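Long-range contact in NADP-dependent glyceraldehyde-3-phosphate dehydrogenase (Bacillus halodurans, PDB 3PRL), which probably oxidises glyceraldehyde 3-phosphate with NADP+ without phosphorylating it, as a tetrameric member of the aldehyde dehydrogenase family: residues I29-P34 with T189-L193. Numbering follows the deposited sequence.
Sequences ISISAP and TQGSL
Ile31 reaches from its strand toward the start of helix 192-204, where it meets Leu193 and Gln190, and its two branches part company there. With CG1 anti to the carbonyl carbon (chi1 -72°) and the chain extended beyond it, CD1 meets the branch point of Leu193 tip to tip, 3.7 Å from CG, and also lies 3.0 Å from the carbonyl O of Thr189, a tight approach. The other branch, CG2, sits beside Leu193 CD1 and 3.5 Å from NE2 of Gln190, whose side chain runs alongside Ile31 but the opposite way. A bend at chi2 (62°) carries this amide to Ser32, where NE2 gives a weak hydrogen bond of 3.0 Å to the carbonyl O; NE2 also bonds to the carbonyl O of Glu98. With an alanine at Ile31, a gap would probably open beside Leu193 and the Gln190 amide would lose the methyl packed against it. Thr189 is an NADP+-binding residue, so the contact lies beside the cofactor site of the Rossmann-like domain. Strand 28-32 edges its small sheet; Ile43 of adjacent strand 39-44 touches Ile31, Thr189, Ser192 and Leu193, while the carboxylate of Glu98 (OE2), ending helix 88-98, accepts a hydrogen bond from Leu193 N.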
ATOM      1  N   ILE D  29      31.919   6.383  35.818  1.00 42.16           N
ATOM      2  CA  ILE D  29      32.524   7.371  34.929  1.00 41.55           C
ATOM      3  C   ILE D  29      31.814   8.697  35.160  1.00 41.38           C
ATOM      4  O   ILE D  29      30.594   8.800  34.954  1.00 41.03           O
ATOM      5  CB  ILE D  29      32.385   6.989  33.425  1.00 40.32           C
ATOM      6  CG1 ILE D  29      32.891   5.568  33.178  1.00 39.63           C
ATOM      7  CG2 ILE D  29      33.119   8.004  32.525  1.00 39.26           C
ATOM      8  CD1 ILE D  29      32.461   4.985  31.839  1.00 39.64           C
ATOM      9  N   SER D  30      32.585   9.700  35.578  1.00 41.33           N
ATOM     10  CA  SER D  30      32.060  11.021  35.909  1.00 41.15           C
ATOM     11  C   SER D  30      31.752  11.788  34.640  1.00 39.96           C
ATOM     12  O   SER D  30      32.493  11.692  33.652  1.00 39.94           O
ATOM     13  CB  SER D  30      33.073  11.826  36.730  1.00 41.95           C
ATOM     14  OG  SER D  30      33.477  11.126  37.892  1.00 46.61           O
ATOM     15  N   ILE D  31      30.674  12.564  34.683  1.00 38.70           N
ATOM     16  CA  ILE D  31      30.247  13.361  33.537  1.00 37.30           C
ATOM     17  C   ILE D  31      30.272  14.834  33.898  1.00 36.66           C
ATOM     18  O   ILE D  31      29.899  15.207  35.010  1.00 36.82           O
ATOM     19  CB  ILE D  31      28.843  12.921  33.025  1.00 36.89           C
ATOM     20  CG1 ILE D  31      28.944  11.552  32.329  1.00 35.49           C
ATOM     21  CG2 ILE D  31      28.230  13.978  32.090  1.00 35.41           C
ATOM     22  CD1 ILE D  31      27.636  11.069  31.699  1.00 35.94           C
ATOM     23  N   SER D  32      30.708  15.665  32.955  1.00 35.71           N
ATOM     24  CA  SER D  32      30.833  17.099  33.214  1.00 35.54           C
ATOM     25  C   SER D  32      30.122  17.969  32.175  1.00 34.38           C
ATOM     26  O   SER D  32      30.039  17.619  30.982  1.00 34.15           O
ATOM     27  CB  SER D  32      32.308  17.479  33.309  1.00 36.20           C
ATOM     28  OG  SER D  32      32.872  16.967  34.502  1.00 37.96           O
ATOM     29  N   ALA D  33      29.604  19.101  32.632  1.00 33.22           N
ATOM     30  CA  ALA D  33      29.054  20.102  31.731  1.00 31.73           C
ATOM     31  C   ALA D  33      30.206  20.557  30.836  1.00 30.58           C
ATOM     32  O   ALA D  33      31.258  20.921  31.350  1.00 29.97           O
ATOM     33  CB  ALA D  33      28.488  21.284  32.533  1.00 32.04           C
ATOM     34  N   PRO D  34      30.035  20.491  29.498  1.00 29.90           N
ATOM     35  CA  PRO D  34      31.102  21.002  28.624  1.00 30.09           C
ATOM     36  C   PRO D  34      31.323  22.523  28.735  1.00 30.71           C
ATOM     37  O   PRO D  34      32.442  22.980  28.553  1.00 31.18           O
ATOM     38  CB  PRO D  34      30.599  20.667  27.209  1.00 28.91           C
ATOM     39  CG  PRO D  34      29.646  19.582  27.391  1.00 28.15           C
ATOM     40  CD  PRO D  34      28.989  19.802  28.723  1.00 28.90           C
ATOM     41  N   THR D 189      28.448   8.260  25.973  1.00 27.18           N
ATOM     42  CA  THR D 189      28.775   8.514  27.381  1.00 28.08           C
ATOM     43  C   THR D 189      28.483   9.972  27.750  1.00 27.96           C
ATOM     44  O   THR D 189      27.907  10.262  28.813  1.00 27.69           O
ATOM     45  CB  THR D 189      30.225   8.087  27.737  1.00 28.79           C
ATOM     46  OG1 THR D 189      30.287   6.659  27.793  1.00 30.91           O
ATOM     47  CG2 THR D 189      30.659   8.652  29.116  1.00 31.53           C
ATOM     48  N   GLN D 190      28.881  10.891  26.873  1.00 27.94           N
ATOM     49  CA  GLN D 190      28.417  12.257  26.997  1.00 28.37           C
ATOM     50  C   GLN D 190      26.995  12.277  26.420  1.00 27.89           C
ATOM     51  O   GLN D 190      26.809  12.269  25.200  1.00 27.31           O
ATOM     52  CB  GLN D 190      29.352  13.232  26.271  1.00 28.76           C
ATOM     53  CG  GLN D 190      29.308  14.668  26.830  1.00 27.30           C
ATOM     54  CD  GLN D 190      29.748  14.763  28.284  1.00 29.79           C
ATOM     55  OE1 GLN D 190      30.747  14.161  28.679  1.00 28.25           O
ATOM     56  NE2 GLN D 190      29.003  15.531  29.088  1.00 28.21           N
ATOM     57  N   GLY D 191      26.005  12.261  27.311  1.00 28.12           N
ATOM     58  CA  GLY D 191      24.594  12.089  26.931  1.00 27.19           C
ATOM     59  C   GLY D 191      23.948  10.932  27.689  1.00 27.36           C
ATOM     60  O   GLY D 191      22.718  10.801  27.725  1.00 27.64           O
ATOM     61  N   SER D 192      24.774  10.091  28.298  1.00 27.11           N
ATOM     62  CA  SER D 192      24.264   8.978  29.085  1.00 27.52           C
ATOM     63  C   SER D 192      23.316   9.376  30.237  1.00 28.12           C
ATOM     64  O   SER D 192      22.374   8.634  30.530  1.00 28.83           O
ATOM     65  CB  SER D 192      25.422   8.137  29.613  1.00 27.96           C
ATOM     66  OG  SER D 192      26.094   7.499  28.537  1.00 32.36           O
ATOM     67  N   LEU D 193      23.548  10.517  30.896  1.00 27.55           N
ATOM     68  CA  LEU D 193      22.610  10.942  31.958  1.00 27.96           C
ATOM     69  C   LEU D 193      21.221  11.292  31.424  1.00 27.40           C
ATOM     70  O   LEU D 193      20.203  10.905  32.028  1.00 27.81           O
ATOM     71  CB  LEU D 193      23.132  12.120  32.789  1.00 28.52           C
ATOM     72  CG  LEU D 193      24.523  12.146  33.419  1.00 29.66           C
ATOM     73  CD1 LEU D 193      24.787  13.560  33.898  1.00 29.42           C
ATOM     74  CD2 LEU D 193      24.670  11.138  34.571  1.00 29.57           C
TER